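Local structure of Beta/gama crystallin family protein (Methanosarcina acetivorans C2A, 5HT9) at residues 36-41 with 63-68; 45-50 with 76-81. The protein binds calcium or magnesium at two sites through its beta/gamma-crystallin domain, a double Greek key, though its wider role is not established. All coordinates share one frame; numbering follows the deposited sequence.

Contact 1. Residues 36-41 with 63-68; sequences SSIKVK and GEYSSV. With MG (magnesium ion), chain E.
I38 and Y65 face each other as an antiparallel hydrogen-bonded pair, joining the first Greek key of the beta/gamma-crystallin domain to strand 63-65, contributed by the second. The short strand axes run 175° apart in direction. Y65 N reaches I38 O at 2.7 Å, while I38 N returns a nearly straight bond to Y65 O. V40 and G63 form the next such pair: V40 N binds G63 O, and G63 N binds V40 O. Beyond the strand, V68 N approaches S36 O from above the carbonyl plane, a bent bond of 3.0 Å.

On the side of I38, V40 and Y65, the tyrosine ring lies along the neighbouring strand. Its CG stands anti to the backbone carbonyl carbon (chi1 -51°), which places the ring edge at I38 O and brings CE1 to 4.0 Å from V40 CG2. Hydroxyl OH is held by G61 O. A CB modelled on G63 would come about 2.9 Å from Y65 OH, too near while the tyrosine stays there. I38 CD1 packs on V68 CG1 at 3.7 Å, the two side chains crossing at about a right angle, and L60 backs I38, V40 and Y65 from strand 56-60.

K39 and E64 occupy the other side. The extended lysine passes the carboxylate with NZ 4.5 Å from E64 OE2, beyond salt-bridge range, and its charged end makes a cation-pi contact with F13. Farther out, S36 and S37 both face Y8 of strand 4-8, a classic beta bulge. There S36 OG binds the magnesium ion at 2.4 Å beside E9 O, K34 O and N76 OD1, and is also hydrogen-bonded to D75 OD1. Water 1 accepts from K41 NZ at 2.7 Å and donates to E64 OE2.

Contact 2. Residues 45-50 with 76-81; sequences WRFYEY and NSISSF. With MG (magnesium ion), chain D; MG (magnesium ion), chain E.
F81 lies against F47 and W45, and its side chain can be followed outward atom by atom. CB sits 3.4 Å from F47 CD2 and close to R46 O; CG stays near F47 CD2 and CE2; CD1 reaches W45 CE3 at 3.8 Å, with the indole at the edge of the F81 ring, and CD2 is 4.2 Å from F47 CD2. V5, V7, Q24 and A27 also touch this side chain. The first torsion, 52°, wedges CG between backbone N and carbonyl carbon and so aims the ring at this aromatic cluster. The F47 and F81 planes are inclined obliquely, at 39°. From its CB, F47 also touches I78 CD1. Cut back to an alanine, F47 is likely to leave a gap beside F81 CB and I78 CD1, with the F81 ring freer to turn.

These residues belong to the second Greek key, where strand 45-48 pairs with 80-83. Y48 N gives S80 O a nearly straight bond, and Y48 O takes S79 N at 2.8 Å plus a weak bond from S80 N: a classic beta bulge. At the bulge S79 OG binds the magnesium ion (2.1 Å) and is hydrogen-bonded to N32 OD1; E49 O, S77 O, waters 2 and 3 and D33 OD1 complete the site. On the face it shares with Y48, S80 donates from OG to Y50 O at 2.8 Å.

How the contacts relate
From the N terminus, strand 4-8 leads through the first Greek key to 36-41, then directly into 45-50. Contact 1 closes the loop from 36-41 to 63-68; contact 2 starts within that loop and closes later, at 76-81, so the two cross. Contact 1 extends the sheet containing 4-8 with strand 63-65 from the second key, whereas contact 2 pairs the second key's own strands in the other sheet. They meet in the core: I38 CD1 approaches both I78 CD1 and F47 CE2, and V40 CG1 packs on W45 CD1. One magnesium ion takes S36 OG from contact 1 and N76 OD1 from contact 2, with E9 O and K34 O as its other protein ligands.

Contact 1. Residues 36-41 with 63-68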
loop_
_atom_site.group_PDB
_atom_site.type_symbol
_atom_site.label_atom_id
_atom_site.label_comp_id
_atom_site.label_asym_id
_atom_site.label_seq_id
_atom_site.Cartn_x
_atom_site.Cartn_y
_atom_site.Cartn_z
ATOM N N SER A 36 3.528 2.914 -5.929
ATOM C CA SER A 36 4.312 4.133 -5.896
ATOM C C SER A 36 3.607 5.265 -5.172
ATOM O O SER A 36 4.242 6.237 -4.793
ATOM C CB SER A 36 4.673 4.573 -7.323
ATOM O OG SER A 36 5.610 3.673 -7.891
ATOM N N SER A 37 2.289 5.155 -5.022
ATOM C CA SER A 37 1.549 6.093 -4.198
ATOM C C SER A 37 0.348 5.388 -3.585
ATOM O O SER A 37 -0.067 4.318 -4.046
ATOM C CB SER A 37 1.119 7.330 -5.000
ATOM O OG SER A 37 0.370 6.955 -6.143
ATOM N N ILE A 38 -0.170 5.981 -2.514
ATOM C CA ILE A 38 -1.176 5.343 -1.668
ATOM C C ILE A 38 -2.164 6.354 -1.115
ATOM O O ILE A 38 -1.762 7.414 -0.653
ATOM C CB ILE A 38 -0.524 4.642 -0.451
ATOM C CG1 ILE A 38 0.504 3.590 -0.876
ATOM C CG2 ILE A 38 -1.584 4.039 0.462
ATOM C CD1 ILE A 38 1.296 3.035 0.328
ATOM N N LYS A 39 -3.447 6.018 -1.124
ATOM C CA LYS A 39 -4.434 6.770 -0.349
ATOM C C LYS A 39 -5.021 5.861 0.710
ATOM O O LYS A 39 -5.770 4.948 0.387
ATOM C CB LYS A 39 -5.567 7.309 -1.231
ATOM C CG LYS A 39 -5.157 8.321 -2.280
ATOM C CD LYS A 39 -6.357 8.685 -3.147
ATOM C CE LYS A 39 -5.942 9.567 -4.314
ATOM N NZ LYS A 39 -7.113 9.873 -5.174
ATOM N N VAL A 40 -4.690 6.089 1.972
ATOM C CA VAL A 40 -5.404 5.373 3.016
ATOM C C VAL A 40 -6.696 6.127 3.318
ATOM O O VAL A 40 -6.665 7.295 3.703
ATOM C CB VAL A 40 -4.579 5.216 4.302
ATOM C CG1 VAL A 40 -5.408 4.484 5.359
ATOM C CG2 VAL A 40 -3.290 4.435 4.015
ATOM N N LYS A 41 -7.828 5.459 3.116
ATOM C CA LYS A 41 -9.130 6.078 3.327
ATOM C C LYS A 41 -9.586 5.951 4.777
ATOM O O LYS A 41 -10.059 6.913 5.386
ATOM C CB LYS A 41 -10.169 5.459 2.398
ATOM C CG LYS A 41 -9.911 5.724 0.923
ATOM C CD LYS A 41 -9.860 7.218 0.654
ATOM C CE LYS A 41 -10.094 7.529 -0.822
ATOM N NZ LYS A 41 -10.338 8.994 -1.052
ATOM N N GLY A 63 -4.613 9.196 4.840
ATOM C CA GLY A 63 -3.791 10.223 4.239
ATOM C C GLY A 63 -3.616 9.948 2.764
ATOM O O GLY A 63 -3.812 8.816 2.305
ATOM N N GLU A 64 -3.254 10.985 2.017
ATOM C CA GLU A 64 -2.912 10.806 0.614
ATOM C C GLU A 64 -1.408 10.923 0.446
ATOM O O GLU A 64 -0.835 12.000 0.605
ATOM C CB GLU A 64 -3.651 11.822 -0.248
ATOM C CG GLU A 64 -5.130 11.836 0.042
ATOM C CD GLU A 64 -5.923 12.534 -1.034
ATOM O OE1 GLU A 64 -5.397 13.497 -1.630
ATOM O OE2 GLU A 64 -7.068 12.110 -1.273
ATOM N N TYR A 65 -0.772 9.796 0.150
ATOM C CA TYR A 65 0.671 9.726 0.022
ATOM C C TYR A 65 1.054 9.702 -1.457
ATOM O O TYR A 65 1.048 8.648 -2.081
ATOM C CB TYR A 65 1.193 8.483 0.753
ATOM C CG TYR A 65 0.668 8.393 2.178
ATOM C CD1 TYR A 65 -0.548 7.782 2.458
ATOM C CD2 TYR A 65 1.383 8.941 3.238
ATOM C CE1 TYR A 65 -1.039 7.715 3.776
ATOM C CE2 TYR A 65 0.903 8.875 4.536
ATOM C CZ TYR A 65 -0.301 8.260 4.798
ATOM O OH TYR A 65 -0.781 8.198 6.095
ATOM N N SER A 66 1.372 10.872 -2.014
ATOM C CA SER A 66 1.551 11.006 -3.463
ATOM C C SER A 66 2.803 10.298 -3.952
ATOM O O SER A 66 2.974 10.050 -5.149
ATOM C CB SER A 66 1.603 12.484 -3.861
ATOM O OG SER A 66 2.705 13.133 -3.235
ATOM N N SER A 67 3.695 9.986 -3.024
ATOM C CA SER A 67 4.796 9.088 -3.315
ATOM C C SER A 67 5.109 8.322 -2.040
ATOM O O SER A 67 5.028 8.876 -0.944
ATOM C CB SER A 67 6.025 9.846 -3.817
ATOM O OG SER A 67 6.614 10.584 -2.764
ATOM N N VAL A 68 5.431 7.044 -2.172
ATOM C CA VAL A 68 5.702 6.252 -0.986
ATOM C C VAL A 68 7.053 6.667 -0.427
ATOM O O VAL A 68 7.245 6.636 0.782
ATOM C CB VAL A 68 5.652 4.741 -1.270
ATOM C CG1 VAL A 68 4.211 4.328 -1.580
ATOM C CG2 VAL A 68 6.597 4.354 -2.420
HETATM MG MG MG E . 5.458 1.930 -9.473
HETATM O O HOH W 1 -8.103 10.122 -0.079
#

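Contact 2. Residues 45-50 with 76-81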
loop_
_atom_site.group_PDB
_atom_site.type_symbol
_atom_site.label_atom_id
_atom_site.label_comp_id
_atom_site.label_asym_id
_atom_site.label_seq_id
_atom_site.Cartn_x
_atom_site.Cartn_y
_atom_site.Cartn_z
ATOM N N TRP A 45 -3.050 0.725 8.326
ATOM C CA TRP A 45 -2.607 -0.349 7.452
ATOM C C TRP A 45 -1.108 -0.565 7.585
ATOM O O TRP A 45 -0.343 0.394 7.699
ATOM C CB TRP A 45 -2.959 -0.031 5.988
ATOM C CG TRP A 45 -4.434 -0.109 5.691
ATOM C CD1 TRP A 45 -5.372 0.855 5.941
ATOM C CD2 TRP A 45 -5.137 -1.208 5.097
ATOM N NE1 TRP A 45 -6.614 0.418 5.540
ATOM C CE2 TRP A 45 -6.497 -0.848 5.027
ATOM C CE3 TRP A 45 -4.747 -2.464 4.611
ATOM C CZ2 TRP A 45 -7.468 -1.693 4.492
ATOM C CZ3 TRP A 45 -5.718 -3.307 4.093
ATOM C CH2 TRP A 45 -7.063 -2.915 4.035
ATOM N N ARG A 46 -0.694 -1.823 7.545
ATOM C CA ARG A 46 0.721 -2.170 7.590
ATOM C C ARG A 46 1.163 -2.625 6.213
ATOM O O ARG A 46 0.543 -3.489 5.614
ATOM C CB ARG A 46 0.976 -3.267 8.633
ATOM C CG ARG A 46 2.437 -3.647 8.819
ATOM C CD ARG A 46 2.651 -4.359 10.166
ATOM N NE ARG A 46 2.621 -3.421 11.292
ATOM C CZ ARG A 46 2.701 -3.767 12.574
ATOM N NH1 ARG A 46 2.813 -5.042 12.922
ATOM N NH2 ARG A 46 2.674 -2.828 13.516
ATOM N N PHE A 47 2.232 -2.030 5.704
ATOM C CA PHE A 47 2.717 -2.357 4.370
ATOM C C PHE A 47 4.056 -3.050 4.459
ATOM O O PHE A 47 4.964 -2.533 5.101
ATOM C CB PHE A 47 2.827 -1.087 3.519
ATOM C CG PHE A 47 1.533 -0.336 3.411
ATOM C CD1 PHE A 47 1.155 0.558 4.401
ATOM C CD2 PHE A 47 0.684 -0.544 2.338
ATOM C CE1 PHE A 47 -0.052 1.237 4.323
ATOM C CE2 PHE A 47 -0.517 0.133 2.253
ATOM C CZ PHE A 47 -0.884 1.022 3.238
ATOM N N TYR A 48 4.178 -4.199 3.799
ATOM C CA TYR A 48 5.385 -5.036 3.888
ATOM C C TYR A 48 6.148 -5.109 2.576
ATOM O O TYR A 48 5.552 -5.072 1.496
ATOM C CB TYR A 48 5.038 -6.465 4.297
ATOM C CG TYR A 48 4.239 -6.635 5.552
ATOM C CD1 TYR A 48 2.865 -6.480 5.542
ATOM C CD2 TYR A 48 4.852 -7.011 6.743
ATOM C CE1 TYR A 48 2.116 -6.668 6.684
ATOM C CE2 TYR A 48 4.108 -7.205 7.902
ATOM C CZ TYR A 48 2.739 -7.034 7.856
ATOM O OH TYR A 48 1.980 -7.229 8.976
ATOM N N GLU A 49 7.468 -5.269 2.659
ATOM C CA GLU A 49 8.259 -5.322 1.436
ATOM C C GLU A 49 8.134 -6.650 0.676
ATOM O O GLU A 49 8.378 -6.693 -0.531
ATOM C CB GLU A 49 9.732 -5.029 1.737
ATOM C CG GLU A 49 10.414 -6.012 2.676
ATOM C CD GLU A 49 11.882 -5.666 2.908
ATOM O OE1 GLU A 49 12.507 -5.046 2.017
ATOM O OE2 GLU A 49 12.402 -6.016 3.983
ATOM N N TYR A 50 7.742 -7.724 1.353
ATOM C CA TYR A 50 7.644 -9.026 0.677
ATOM C C TYR A 50 6.229 -9.575 0.766
ATOM O O TYR A 50 5.456 -9.157 1.625
ATOM C CB TYR A 50 8.618 -10.041 1.278
ATOM C CG TYR A 50 10.051 -9.580 1.316
ATOM C CD1 TYR A 50 10.616 -8.919 0.239
ATOM C CD2 TYR A 50 10.836 -9.798 2.437
ATOM C CE1 TYR A 50 11.920 -8.491 0.273
ATOM C CE2 TYR A 50 12.139 -9.373 2.480
ATOM C CZ TYR A 50 12.673 -8.722 1.395
ATOM O OH TYR A 50 13.977 -8.295 1.436
ATOM N N ASN A 76 8.319 1.070 -5.306
ATOM C CA ASN A 76 8.240 -0.231 -5.960
ATOM C C ASN A 76 8.734 -1.383 -5.088
ATOM O O ASN A 76 9.496 -2.233 -5.552
ATOM C CB ASN A 76 9.032 -0.178 -7.267
ATOM C CG ASN A 76 8.469 0.842 -8.226
ATOM O OD1 ASN A 76 7.255 1.049 -8.273
ATOM N ND2 ASN A 76 9.339 1.499 -8.988
ATOM N N SER A 77 8.304 -1.396 -3.827
ATOM C CA SER A 77 8.739 -2.406 -2.864
ATOM C C SER A 77 7.585 -3.112 -2.150
ATOM O O SER A 77 7.677 -4.289 -1.819
ATOM C CB SER A 77 9.647 -1.770 -1.815
ATOM O OG SER A 77 10.896 -1.419 -2.386
ATOM N N ILE A 78 6.512 -2.382 -1.882
ATOM C CA ILE A 78 5.387 -2.966 -1.163
ATOM C C ILE A 78 4.829 -4.167 -1.916
ATOM O O ILE A 78 4.521 -4.082 -3.104
ATOM C CB ILE A 78 4.280 -1.938 -0.927
ATOM C CG1 ILE A 78 4.823 -0.790 -0.068
ATOM C CG2 ILE A 78 3.083 -2.607 -0.261
ATOM C CD1 ILE A 78 3.861 0.352 0.117
ATOM N N SER A 79 4.738 -5.295 -1.220
ATOM C CA SER A 79 4.362 -6.559 -1.845
ATOM C C SER A 79 3.187 -7.224 -1.132
ATOM O O SER A 79 2.610 -8.185 -1.640
ATOM C CB SER A 79 5.564 -7.516 -1.881
ATOM O OG SER A 79 6.593 -7.013 -2.713
ATOM N N SER A 80 2.850 -6.732 0.059
ATOM C CA SER A 80 1.615 -7.130 0.724
ATOM C C SER A 80 1.222 -6.051 1.718
ATOM O O SER A 80 2.045 -5.225 2.098
ATOM C CB SER A 80 1.764 -8.487 1.431
ATOM O OG SER A 80 2.869 -8.478 2.316
ATOM N N PHE A 81 -0.043 -6.038 2.115
ATOM C CA PHE A 81 -0.488 -5.099 3.138
ATOM C C PHE A 81 -1.782 -5.571 3.783
ATOM O O PHE A 81 -2.538 -6.323 3.187
ATOM C CB PHE A 81 -0.648 -3.687 2.552
ATOM C CG PHE A 81 -1.507 -3.612 1.308
ATOM C CD1 PHE A 81 -2.882 -3.462 1.408
ATOM C CD2 PHE A 81 -0.936 -3.642 0.053
ATOM C CE1 PHE A 81 -3.681 -3.363 0.264
ATOM C CE2 PHE A 81 -1.730 -3.548 -1.103
ATOM C CZ PHE A 81 -3.097 -3.406 -0.989
HETATM MG MG MG D . 8.473 -6.138 -2.440
HETATM MG MG MG E . 5.458 1.930 -9.473
HETATM O O HOH W 2 10.359 -5.402 -2.173
HETATM O O HOH W 3 9.287 -8.059 -2.995
#